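Side-chain contacts in oxidoreductase (Thermotoga maritima, PDB 1ZH8), which probably catalyses NADP(H)-dependent oxidation or reduction of a CH-OH or carbonyl group, as an oxidoreductase of the GFO/IDH/MocA family: residues L21-C26 against P36-L41; I47-S52 against G81-V86; D72-L77 against E100-K105. All coordinates share one frame; numbering follows the deposited sequence.

How the contacts relate
All three contacts belong to the Rossmann domain that holds NADP. Contact 1 is core: aliphatic side chains alone join strand 19-24 here to the helix that follows it. Contact 2 is partly buried and adds a polar note, a threonine hydroxyl of strand 45-51 donating to a backbone carbonyl in the loop before strand 85-88. Contact 3 lies between two helices, with a buried tyrosine on one side and a weak and doubtful salt bridge on the other. Backbone bonds from Gly22 and Ile23 to Ala85 and Ala49 tie contacts 1 and 2 into one sheet. Leu77 of contact 3 packs on Ala49 and Val86, bringing helix 74-79 onto that sheet.

Contact 1 of 3, residues L21-C26 against P36-L41; sequences LGIVGC and PALKNL. With NAP (NADP nicotinamide-adenine-dinucleotide phosphate), chain D.
Leu38 meets Leu21 and Ile23 with the methyl groups of its branched end, and these three side chains make up the whole contact between residues 21-26 and residues 36-41 at the end of helix 28-39. CD1 of Leu38 does most of the touching, lying 3.8 Å from Leu21 CD2 and 4.0 Å from Ile23 CD1. The two partners come at it differently. Leu21 passes at a slant, its CD2 against both methyls of Leu38, whereas Ile23 arrives tip to tip. Leu38 has CG beside its backbone N and anti to the carbonyl carbon (chi1 -81°), and from there its branched end carries both methyls toward the strand. Leu38 also rests on Phe295 of helix 290-303 and on Phe45 and Ile47, which helps to enclose it. Just past the other end of the strand, Gly25 turns the chain beside the adenosine ribose, its CA 3.5 Å from NADP O4B. Its backbone angles by themselves call for glycine, consistent with the first glycine of a GxGxxA dinucleotide-binding turn. With only aliphatic carbons meeting, the first strand and helix of this beta-alpha-beta unit are held here by dispersion and the exclusion of water, without directional bonds.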
loop_
_atom_site.group_PDB
_atom_site.type_symbol
_atom_site.label_atom_id
_atom_site.label_comp_id
_atom_site.label_asym_id
_atom_site.label_seq_id
_atom_site.Cartn_x
_atom_site.Cartn_y
_atom_site.Cartn_z
ATOM N N LEU A 21 8.506 13.576 41.393
ATOM C CA LEU A 21 7.898 13.810 40.101
ATOM C C LEU A 21 6.636 14.634 40.230
ATOM O O LEU A 21 5.814 14.366 41.104
ATOM C CB LEU A 21 7.554 12.467 39.475
ATOM C CG LEU A 21 7.091 12.395 38.031
ATOM C CD1 LEU A 21 8.233 12.737 37.088
ATOM C CD2 LEU A 21 6.594 10.990 37.749
ATOM N N GLY A 22 6.488 15.629 39.358
ATOM C CA GLY A 22 5.283 16.456 39.287
ATOM C C GLY A 22 4.482 16.096 38.051
ATOM O O GLY A 22 5.034 16.002 36.941
ATOM N N ILE A 23 3.188 15.849 38.241
ATOM C CA ILE A 23 2.288 15.534 37.134
ATOM C C ILE A 23 1.640 16.817 36.635
ATOM O O ILE A 23 1.080 17.566 37.426
ATOM C CB ILE A 23 1.198 14.556 37.570
ATOM C CG1 ILE A 23 1.804 13.341 38.311
ATOM C CG2 ILE A 23 0.329 14.167 36.384
ATOM C CD1 ILE A 23 2.773 12.452 37.524
ATOM N N VAL A 24 1.742 17.097 35.340
ATOM C CA VAL A 24 1.175 18.321 34.784
ATOM C C VAL A 24 0.207 17.968 33.665
ATOM O O VAL A 24 0.611 17.441 32.624
ATOM C CB VAL A 24 2.249 19.283 34.210
ATOM C CG1 VAL A 24 1.585 20.625 33.776
ATOM C CG2 VAL A 24 3.412 19.503 35.192
ATOM N N GLY A 25 -1.063 18.285 33.875
ATOM C CA GLY A 25 -2.119 17.920 32.944
ATOM C C GLY A 25 -2.758 16.616 33.373
ATOM O O GLY A 25 -2.297 15.555 32.994
ATOM N N CYS A 26 -3.819 16.700 34.165
ATOM C CA CYS A 26 -4.449 15.525 34.731
ATOM C C CYS A 26 -5.648 15.103 33.891
ATOM O O CYS A 26 -6.805 15.324 34.268
ATOM C CB CYS A 26 -4.885 15.834 36.156
ATOM S SG CYS A 26 -3.526 16.381 37.222
ATOM N N PRO A 36 -1.165 4.191 36.451
ATOM C CA PRO A 36 -1.041 2.760 36.779
ATOM C C PRO A 36 0.397 2.232 36.575
ATOM O O PRO A 36 0.866 1.386 37.331
ATOM C CB PRO A 36 -2.017 2.067 35.804
ATOM C CG PRO A 36 -2.885 3.138 35.279
ATOM C CD PRO A 36 -2.079 4.419 35.320
ATOM N N ALA A 37 1.088 2.736 35.567
ATOM C CA ALA A 37 2.478 2.383 35.369
ATOM C C ALA A 37 3.333 2.897 36.530
ATOM O O ALA A 37 4.127 2.150 37.106
ATOM C CB ALA A 37 2.965 2.912 34.049
ATOM N N LEU A 38 3.136 4.164 36.893
ATOM C CA LEU A 38 3.838 4.789 38.015
ATOM C C LEU A 38 3.616 4.089 39.331
ATOM O O LEU A 38 4.540 3.975 40.139
ATOM C CB LEU A 38 3.445 6.249 38.132
ATOM C CG LEU A 38 4.211 7.129 37.148
ATOM C CD1 LEU A 38 3.654 8.571 37.190
ATOM C CD2 LEU A 38 5.771 7.066 37.393
ATOM N N LYS A 39 2.389 3.607 39.536
ATOM C CA LYS A 39 2.022 2.886 40.748
ATOM C C LYS A 39 2.812 1.592 40.856
ATOM O O LYS A 39 3.005 1.062 41.951
ATOM C CB LYS A 39 0.527 2.566 40.750
ATOM C CG LYS A 39 -0.396 3.679 41.246
ATOM C CD LYS A 39 -1.852 3.167 41.279
ATOM C CE LYS A 39 -2.855 4.265 41.673
ATOM N NZ LYS A 39 -2.444 5.031 42.894
ATOM N N ASN A 40 3.263 1.073 39.716
ATOM C CA ASN A 40 4.072 -0.141 39.715
ATOM C C ASN A 40 5.558 0.145 39.872
ATOM O O ASN A 40 6.361 -0.772 39.983
ATOM C CB ASN A 40 3.802 -0.955 38.451
ATOM C CG ASN A 40 2.472 -1.683 38.510
ATOM O OD1 ASN A 40 1.814 -1.729 39.555
ATOM N ND2 ASN A 40 2.070 -2.261 37.394
ATOM N N LEU A 41 5.909 1.428 39.895
ATOM C CA LEU A 41 7.292 1.860 39.994
ATOM C C LEU A 41 7.525 2.773 41.193
ATOM O O LEU A 41 8.345 3.689 41.125
ATOM C CB LEU A 41 7.708 2.567 38.701
ATOM C CG LEU A 41 7.625 1.693 37.449
ATOM C CD1 LEU A 41 7.830 2.520 36.189
ATOM C CD2 LEU A 41 8.644 0.568 37.514
HETATM P PA NAP D . -6.550 15.247 27.691
HETATM O O1A NAP D . -7.446 14.253 28.336
HETATM O O2A NAP D . -7.265 16.393 27.107
HETATM O O5B NAP D . -5.435 15.682 28.759
HETATM C C5B NAP D . -4.880 16.976 28.722
HETATM C C4B NAP D . -4.840 17.506 30.143
HETATM O O4B NAP D . -4.086 18.710 30.196
HETATM C C3B NAP D . -6.232 17.845 30.664
HETATM O O3B NAP D . -6.206 17.513 32.021
HETATM C C2B NAP D . -6.266 19.352 30.471
HETATM O O2B NAP D . -7.205 20.208 31.113
HETATM C C1B NAP D . -4.849 19.699 30.872
HETATM N N9A NAP D . -4.490 21.042 30.426
HETATM C C8A NAP D . -4.923 21.709 29.301
HETATM N N7A NAP D . -4.323 22.919 29.273
HETATM C C5A NAP D . -3.522 23.028 30.366
HETATM C C6A NAP D . -2.691 24.035 30.841
HETATM N N6A NAP D . -2.582 25.183 30.192
HETATM N N1A NAP D . -1.972 23.847 31.992
HETATM C C2A NAP D . -2.093 22.667 32.685
HETATM N N3A NAP D . -2.919 21.671 32.229
HETATM C C4A NAP D . -3.617 21.851 31.090
HETATM O O3 NAP D . -5.738 14.524 26.520
HETATM P PN NAP D . -4.823 13.218 26.727
HETATM O O1N NAP D . -4.543 12.877 28.158
HETATM O O2N NAP D . -5.445 12.295 25.789
HETATM O O5D NAP D . -3.400 13.630 26.092
HETATM C C5D NAP D . -2.407 14.373 26.776
HETATM C C4D NAP D . -1.041 14.031 26.184
HETATM O O4D NAP D . -0.843 12.625 26.275
HETATM C C3D NAP D . -0.979 14.387 24.695
HETATM O O3D NAP D . 0.271 14.945 24.366
HETATM C C2D NAP D . -1.144 13.072 23.973
HETATM O O2D NAP D . -0.477 13.045 22.728
HETATM C C1D NAP D . -0.566 12.093 24.984
HETATM N N1N NAP D . -1.149 10.765 24.814
HETATM C C2N NAP D . -0.306 9.723 24.553
HETATM C C3N NAP D . -0.805 8.430 24.370
HETATM C C7N NAP D . 0.132 7.249 24.307
HETATM O O7N NAP D . -0.458 5.990 24.087
HETATM N N7N NAP D . 1.463 7.391 24.462
HETATM C C4N NAP D . -2.187 8.212 24.464
HETATM C C5N NAP D . -3.044 9.284 24.746
HETATM C C6N NAP D . -2.510 10.565 24.918
HETATM P P2B NAP D . -8.168 20.012 32.388
HETATM O O1X NAP D . -7.442 20.309 33.683
HETATM O O2X NAP D . -8.699 18.598 32.462
HETATM O O3X NAP D . -9.284 21.008 32.160
#

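Contact 2 of 3, residues I47-S52 against G81-V86. With NAP (NADP nicotinamide-adenine-dinucleotide phosphate), chain D.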
loop_
_atom_site.group_PDB
_atom_site.type_symbol
_atom_site.label_atom_id
_atom_site.label_comp_id
_atom_site.label_asym_id
_atom_site.label_seq_id
_atom_site.Cartn_x
_atom_site.Cartn_y
_atom_site.Cartn_z
ATOM N N ILE A 47 5.334 10.765 43.483
ATOM C CA ILE A 47 4.561 11.905 43.004
ATOM C C ILE A 47 4.318 12.851 44.158
ATOM O O ILE A 47 3.607 12.537 45.099
ATOM C CB ILE A 47 3.270 11.470 42.348
ATOM C CG1 ILE A 47 3.608 10.620 41.106
ATOM C CG2 ILE A 47 2.404 12.700 42.025
ATOM C CD1 ILE A 47 2.469 9.792 40.582
ATOM N N THR A 48 4.954 14.006 44.074
ATOM C CA THR A 48 4.963 14.973 45.141
ATOM C C THR A 48 4.154 16.225 44.799
ATOM O O THR A 48 3.830 17.007 45.700
ATOM C CB THR A 48 6.390 15.421 45.416
ATOM O OG1 THR A 48 6.993 15.850 44.183
ATOM C CG2 THR A 48 7.193 14.279 45.999
ATOM N N ALA A 49 3.843 16.428 43.508
ATOM C CA ALA A 49 3.098 17.618 43.078
ATOM C C ALA A 49 2.257 17.375 41.847
ATOM O O ALA A 49 2.552 16.504 41.037
ATOM C CB ALA A 49 4.029 18.818 42.860
ATOM N N VAL A 50 1.226 18.193 41.695
ATOM C CA VAL A 50 0.186 17.975 40.706
ATOM C C VAL A 50 -0.411 19.336 40.354
ATOM O O VAL A 50 -0.525 20.225 41.215
ATOM C CB VAL A 50 -0.881 16.985 41.282
ATOM C CG1 VAL A 50 -2.258 17.278 40.788
ATOM C CG2 VAL A 50 -0.499 15.543 40.970
ATOM N N THR A 51 -0.747 19.512 39.076
ATOM C CA THR A 51 -1.383 20.741 38.612
ATOM C C THR A 51 -2.175 20.450 37.343
ATOM O O THR A 51 -1.817 19.546 36.584
ATOM C CB THR A 51 -0.333 21.845 38.366
ATOM O OG1 THR A 51 -0.982 23.107 38.181
ATOM C CG2 THR A 51 0.535 21.523 37.158
ATOM N N SER A 52 -3.269 21.182 37.125
ATOM C CA SER A 52 -4.054 21.005 35.898
ATOM C C SER A 52 -4.731 22.320 35.503
ATOM O O SER A 52 -4.691 23.262 36.272
ATOM C CB SER A 52 -5.081 19.881 36.078
ATOM O OG SER A 52 -5.305 19.208 34.843
ATOM N N GLY A 81 10.184 23.747 44.790
ATOM C CA GLY A 81 11.267 22.908 45.310
ATOM C C GLY A 81 10.856 21.457 45.571
ATOM O O GLY A 81 11.633 20.684 46.134
ATOM N N LEU A 82 9.649 21.063 45.162
ATOM C CA LEU A 82 9.152 19.716 45.492
ATOM C C LEU A 82 9.479 18.617 44.485
ATOM O O LEU A 82 9.204 17.453 44.757
ATOM C CB LEU A 82 7.642 19.733 45.749
ATOM C CG LEU A 82 7.225 20.559 46.969
ATOM C CD1 LEU A 82 5.722 20.766 46.920
ATOM C CD2 LEU A 82 7.680 19.893 48.286
ATOM N N VAL A 83 10.069 18.985 43.344
ATOM C CA VAL A 83 10.241 18.066 42.221
ATOM C C VAL A 83 11.657 18.022 41.589
ATOM O O VAL A 83 12.341 19.019 41.470
ATOM C CB VAL A 83 9.218 18.389 41.111
ATOM C CG1 VAL A 83 7.796 18.270 41.638
ATOM C CG2 VAL A 83 9.473 19.798 40.555
ATOM N N ASP A 84 12.061 16.834 41.170
ATOM C CA ASP A 84 13.294 16.622 40.414
ATOM C C ASP A 84 12.978 16.604 38.920
ATOM O O ASP A 84 13.842 16.904 38.081
ATOM C CB ASP A 84 13.906 15.281 40.828
ATOM C CG ASP A 84 14.304 15.253 42.307
ATOM O OD1 ASP A 84 15.057 16.158 42.733
ATOM O OD2 ASP A 84 13.862 14.344 43.045
ATOM N N ALA A 85 11.734 16.242 38.598
ATOM C CA ALA A 85 11.285 16.167 37.221
ATOM C C ALA A 85 9.784 16.360 37.149
ATOM O O ALA A 85 9.069 16.254 38.156
ATOM C CB ALA A 85 11.680 14.811 36.586
ATOM N N VAL A 86 9.314 16.645 35.949
ATOM C CA VAL A 86 7.902 16.804 35.713
ATOM C C VAL A 86 7.470 15.914 34.545
ATOM O O VAL A 86 8.260 15.592 33.642
ATOM C CB VAL A 86 7.509 18.297 35.496
ATOM C CG1 VAL A 86 7.795 19.139 36.771
ATOM C CG2 VAL A 86 8.230 18.909 34.284
HETATM P PA NAP D . -6.550 15.247 27.691
HETATM O O1A NAP D . -7.446 14.253 28.336
HETATM O O2A NAP D . -7.265 16.393 27.107
HETATM O O5B NAP D . -5.435 15.682 28.759
HETATM C C5B NAP D . -4.880 16.976 28.722
HETATM C C4B NAP D . -4.840 17.506 30.143
HETATM O O4B NAP D . -4.086 18.710 30.196
HETATM C C3B NAP D . -6.232 17.845 30.664
HETATM O O3B NAP D . -6.206 17.513 32.021
HETATM C C2B NAP D . -6.266 19.352 30.471
HETATM O O2B NAP D . -7.205 20.208 31.113
HETATM C C1B NAP D . -4.849 19.699 30.872
HETATM N N9A NAP D . -4.490 21.042 30.426
HETATM C C8A NAP D . -4.923 21.709 29.301
HETATM N N7A NAP D . -4.323 22.919 29.273
HETATM C C5A NAP D . -3.522 23.028 30.366
HETATM C C6A NAP D . -2.691 24.035 30.841
HETATM N N6A NAP D . -2.582 25.183 30.192
HETATM N N1A NAP D . -1.972 23.847 31.992
HETATM C C2A NAP D . -2.093 22.667 32.685
HETATM N N3A NAP D . -2.919 21.671 32.229
HETATM C C4A NAP D . -3.617 21.851 31.090
HETATM O O3 NAP D . -5.738 14.524 26.520
HETATM P PN NAP D . -4.823 13.218 26.727
HETATM O O1N NAP D . -4.543 12.877 28.158
HETATM O O2N NAP D . -5.445 12.295 25.789
HETATM O O5D NAP D . -3.400 13.630 26.092
HETATM C C5D NAP D . -2.407 14.373 26.776
HETATM C C4D NAP D . -1.041 14.031 26.184
HETATM O O4D NAP D . -0.843 12.625 26.275
HETATM C C3D NAP D . -0.979 14.387 24.695
HETATM O O3D NAP D . 0.271 14.945 24.366
HETATM C C2D NAP D . -1.144 13.072 23.973
HETATM O O2D NAP D . -0.477 13.045 22.728
HETATM C C1D NAP D . -0.566 12.093 24.984
HETATM N N1N NAP D . -1.149 10.765 24.814
HETATM C C2N NAP D . -0.306 9.723 24.553
HETATM C C3N NAP D . -0.805 8.430 24.370
HETATM C C7N NAP D . 0.132 7.249 24.307
HETATM O O7N NAP D . -0.458 5.990 24.087
HETATM N N7N NAP D . 1.463 7.391 24.462
HETATM C C4N NAP D . -2.187 8.212 24.464
HETATM C C5N NAP D . -3.044 9.284 24.746
HETATM C C6N NAP D . -2.510 10.565 24.918
HETATM P P2B NAP D . -8.168 20.012 32.388
HETATM O O1X NAP D . -7.442 20.309 33.683
HETATM O O2X NAP D . -8.699 18.598 32.462
HETATM O O3X NAP D . -9.284 21.008 32.160
#
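Thr48 gives its hydroxyl to the backbone carbonyl of Leu82, a bond from strand 45-51 to the loop that leads into strand 85-88, two strands kept apart in the sheet by strand 19-24. OG1 lies 2.8 Å from Leu82 O, yet it stands above the carbonyl plane, 47° out of it, with a C=O to donor angle of 133°. The first torsion explains the approach: OG1 sits between the backbone N and the carbonyl carbon (chi1 52°), which turns it to that loop. A valine in place of Thr48 would keep the bulk but lose the hydroxyl, and would probably leave Leu82 O without this donor. Just beside the bond, Val83 brings its CG1 within 3.6 Å of Thr48 OG1, and the same methyl lies 4.0 Å from Ala49 CB. Just past the far end of strand 45-51, Ser52 OG donates to O1X of the 2'-phosphate of NADP over 2.7 Å and takes a bond from Cys26 N, consistent with recognition of the phosphate that sets NADP apart from NAD. Strand 19-24 runs between the two strands and pairs with both, helix 74-79 packs on Ala49 and Val86, and helix 55-65 packs on Ile47 and Val50.

Contact 3 of 3, residues D72-L77 against E100-K105; sequences DSYEEL and EKALRK
Tyr74 packs its ring obliquely on Lys101 and brings its hydroxyl up to Ala102, and this is the close-packed half of the contact between helix 74-79 and helix 95-104. CE2 of the ring is 3.8 Å from Lys101 CB. Beyond the ring, OH reaches Ala102 CB at 3.4 Å. With CG trans to the backbone N (chi1 173°), the ring swings away from its own helix toward the other one. The hydroxyl is not left to the apolar methyl alone: it is hydrogen-bonded to the backbone carbonyl of Phe98 of helix 95-104, whose ring stacks with that of Tyr74, while Val86 and Leu88 from the sheet pack on the same tyrosine. A buried phenol is thus fixed both by its ring and by its oxygen.

On the solvent side the grip is looser. The Glu75 chain bends at chi2 (78°), which brings OE2 to the extended lysine, where it makes a weak bond to Lys101 NZ of 3.4 Å, part of a salt bridge. Lys101 was modelled in two conformers, so the pairing, which holds for the conformer described, is doubtful as a lasting bond. Each segment also has its own polar bonds: Ser73, at the N-cap of helix 74-79, accepts from Glu76 N through OG at 3.3 Å. Arg104 offers its edge, in plane, to Glu100 OE2 in a long salt bridge, NE to OE2 being 3.8 Å. Lys105 forms a salt bridge to Glu79 of helix 74-79, a second charged link between the two chain segments.

The chemistry splits along the depth of the contact. Aromatic packing and one buried hydroxyl bond probably carry the helix pairing beside the sheet, while the Glu75-Lys101 pair at the solvent side, weak and described for one conformer of the lysine, is likely to add little to its strength.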
loop_
_atom_site.group_PDB
_atom_site.type_symbol
_atom_site.label_atom_id
_atom_site.label_comp_id
_atom_site.label_asym_id
_atom_site.label_seq_id
_atom_site.Cartn_x
_atom_site.Cartn_y
_atom_site.Cartn_z
ATOM N N ASP A 72 -2.194 25.662 41.640
ATOM C CA ASP A 72 -3.005 26.384 40.666
ATOM C C ASP A 72 -2.263 26.607 39.348
ATOM O O ASP A 72 -2.884 26.753 38.303
ATOM C CB ASP A 72 -3.480 27.719 41.252
ATOM C CG ASP A 72 -4.508 27.541 42.383
ATOM O OD1 ASP A 72 -5.273 26.547 42.355
ATOM O OD2 ASP A 72 -4.571 28.410 43.289
ATOM N N SER A 73 -0.935 26.629 39.394
ATOM C CA SER A 73 -0.157 26.813 38.178
ATOM C C SER A 73 1.131 25.988 38.145
ATOM O O SER A 73 1.751 25.699 39.170
ATOM C CB SER A 73 0.148 28.309 37.938
ATOM O OG SER A 73 1.267 28.713 38.696
ATOM N N TYR A 74 1.521 25.648 36.928
ATOM C CA TYR A 74 2.724 24.903 36.640
ATOM C C TYR A 74 3.966 25.657 37.080
ATOM O O TYR A 74 4.908 25.045 37.616
ATOM C CB TYR A 74 2.765 24.695 35.145
ATOM C CG TYR A 74 4.010 24.089 34.579
ATOM C CD1 TYR A 74 4.460 22.842 34.994
ATOM C CD2 TYR A 74 4.698 24.733 33.564
ATOM C CE1 TYR A 74 5.581 22.259 34.423
ATOM C CE2 TYR A 74 5.824 24.169 32.984
ATOM C CZ TYR A 74 6.262 22.935 33.419
ATOM O OH TYR A 74 7.379 22.384 32.841
ATOM N N GLU A 75 3.977 26.975 36.835
ATOM C CA GLU A 75 5.117 27.827 37.187
ATOM C C GLU A 75 5.366 27.759 38.690
ATOM O O GLU A 75 6.520 27.791 39.123
ATOM C CB GLU A 75 4.893 29.291 36.759
ATOM C CG GLU A 75 4.897 29.566 35.252
ATOM C CD GLU A 75 3.591 29.172 34.547
ATOM O OE1 GLU A 75 2.633 28.728 35.216
ATOM O OE2 GLU A 75 3.522 29.302 33.306
ATOM N N GLU A 76 4.291 27.657 39.478
ATOM C CA GLU A 76 4.420 27.574 40.939
ATOM C C GLU A 76 4.948 26.211 41.335
ATOM O O GLU A 76 5.811 26.100 42.214
ATOM C CB GLU A 76 3.105 27.873 41.684
ATOM C CG GLU A 76 3.276 27.885 43.216
ATOM C CD GLU A 76 2.005 28.242 44.019
ATOM O OE1 GLU A 76 0.892 28.262 43.444
ATOM O OE2 GLU A 76 2.129 28.489 45.248
ATOM N N LEU A 77 4.430 25.174 40.679
ATOM C CA LEU A 77 4.908 23.817 40.913
ATOM C C LEU A 77 6.403 23.770 40.694
ATOM O O LEU A 77 7.127 23.232 41.523
ATOM C CB LEU A 77 4.214 22.858 39.977
ATOM C CG LEU A 77 4.547 21.381 40.074
ATOM C CD1 LEU A 77 3.268 20.577 39.865
ATOM C CD2 LEU A 77 5.587 21.033 39.052
ATOM N N GLU A 100 10.623 24.254 28.044
ATOM C CA GLU A 100 11.537 25.371 28.265
ATOM C C GLU A 100 11.441 25.902 29.686
ATOM O O GLU A 100 12.466 26.236 30.293
ATOM C CB GLU A 100 11.301 26.521 27.275
ATOM C CG GLU A 100 12.439 27.548 27.305
ATOM C CD GLU A 100 12.344 28.603 26.223
ATOM O OE1 GLU A 100 11.455 28.500 25.351
ATOM O OE2 GLU A 100 13.165 29.547 26.246
ATOM N N LYS A 101 10.219 26.004 30.211
ATOM C CA LYS A 101 10.050 26.480 31.585
ATOM C C LYS A 101 10.767 25.521 32.553
ATOM O O LYS A 101 11.495 25.962 33.435
ATOM C CB LYS A 101 8.569 26.648 31.948
ATOM C CG LYS A 101 7.993 28.001 31.573
ATOM C CD LYS A 101 6.478 27.947 31.345
ATOM C CE LYS A 101 5.971 29.245 30.700
ATOM N NZ LYS A 101 4.603 29.128 30.106
ATOM N N ALA A 102 10.594 24.215 32.354
ATOM C CA ALA A 102 11.216 23.229 33.230
ATOM C C ALA A 102 12.754 23.318 33.212
ATOM O O ALA A 102 13.398 23.319 34.262
ATOM C CB ALA A 102 10.745 21.837 32.862
ATOM N N LEU A 103 13.338 23.393 32.019
ATOM C CA LEU A 103 14.784 23.453 31.891
ATOM C C LEU A 103 15.337 24.737 32.477
ATOM O O LEU A 103 16.418 24.719 33.083
ATOM C CB LEU A 103 15.236 23.290 30.442
ATOM C CG LEU A 103 14.800 22.025 29.683
ATOM C CD1 LEU A 103 15.359 22.098 28.287
ATOM C CD2 LEU A 103 15.205 20.711 30.358
ATOM N N ARG A 104 14.600 25.841 32.322
ATOM C CA ARG A 104 15.000 27.118 32.936
ATOM C C ARG A 104 15.080 27.059 34.459
ATOM O O ARG A 104 15.891 27.769 35.065
ATOM C CB ARG A 104 14.077 28.256 32.522
ATOM C CG ARG A 104 14.399 28.836 31.178
ATOM C CD ARG A 104 13.467 29.965 30.865
ATOM N NE ARG A 104 13.952 30.738 29.728
ATOM C CZ ARG A 104 14.848 31.722 29.808
ATOM N NH1 ARG A 104 15.384 32.075 30.977
ATOM N NH2 ARG A 104 15.205 32.358 28.703
ATOM N N LYS A 105 14.235 26.219 35.064
ATOM C CA LYS A 105 14.245 25.989 36.512
ATOM C C LYS A 105 15.177 24.859 36.957
ATOM O O LYS A 105 15.244 24.551 38.142
ATOM C CB LYS A 105 12.828 25.721 37.020
ATOM C CG LYS A 105 12.253 26.863 37.872
ATOM C CD LYS A 105 11.888 28.096 37.057
ATOM C CE LYS A 105 11.525 29.281 37.958
ATOM N NZ LYS A 105 12.633 29.745 38.860
#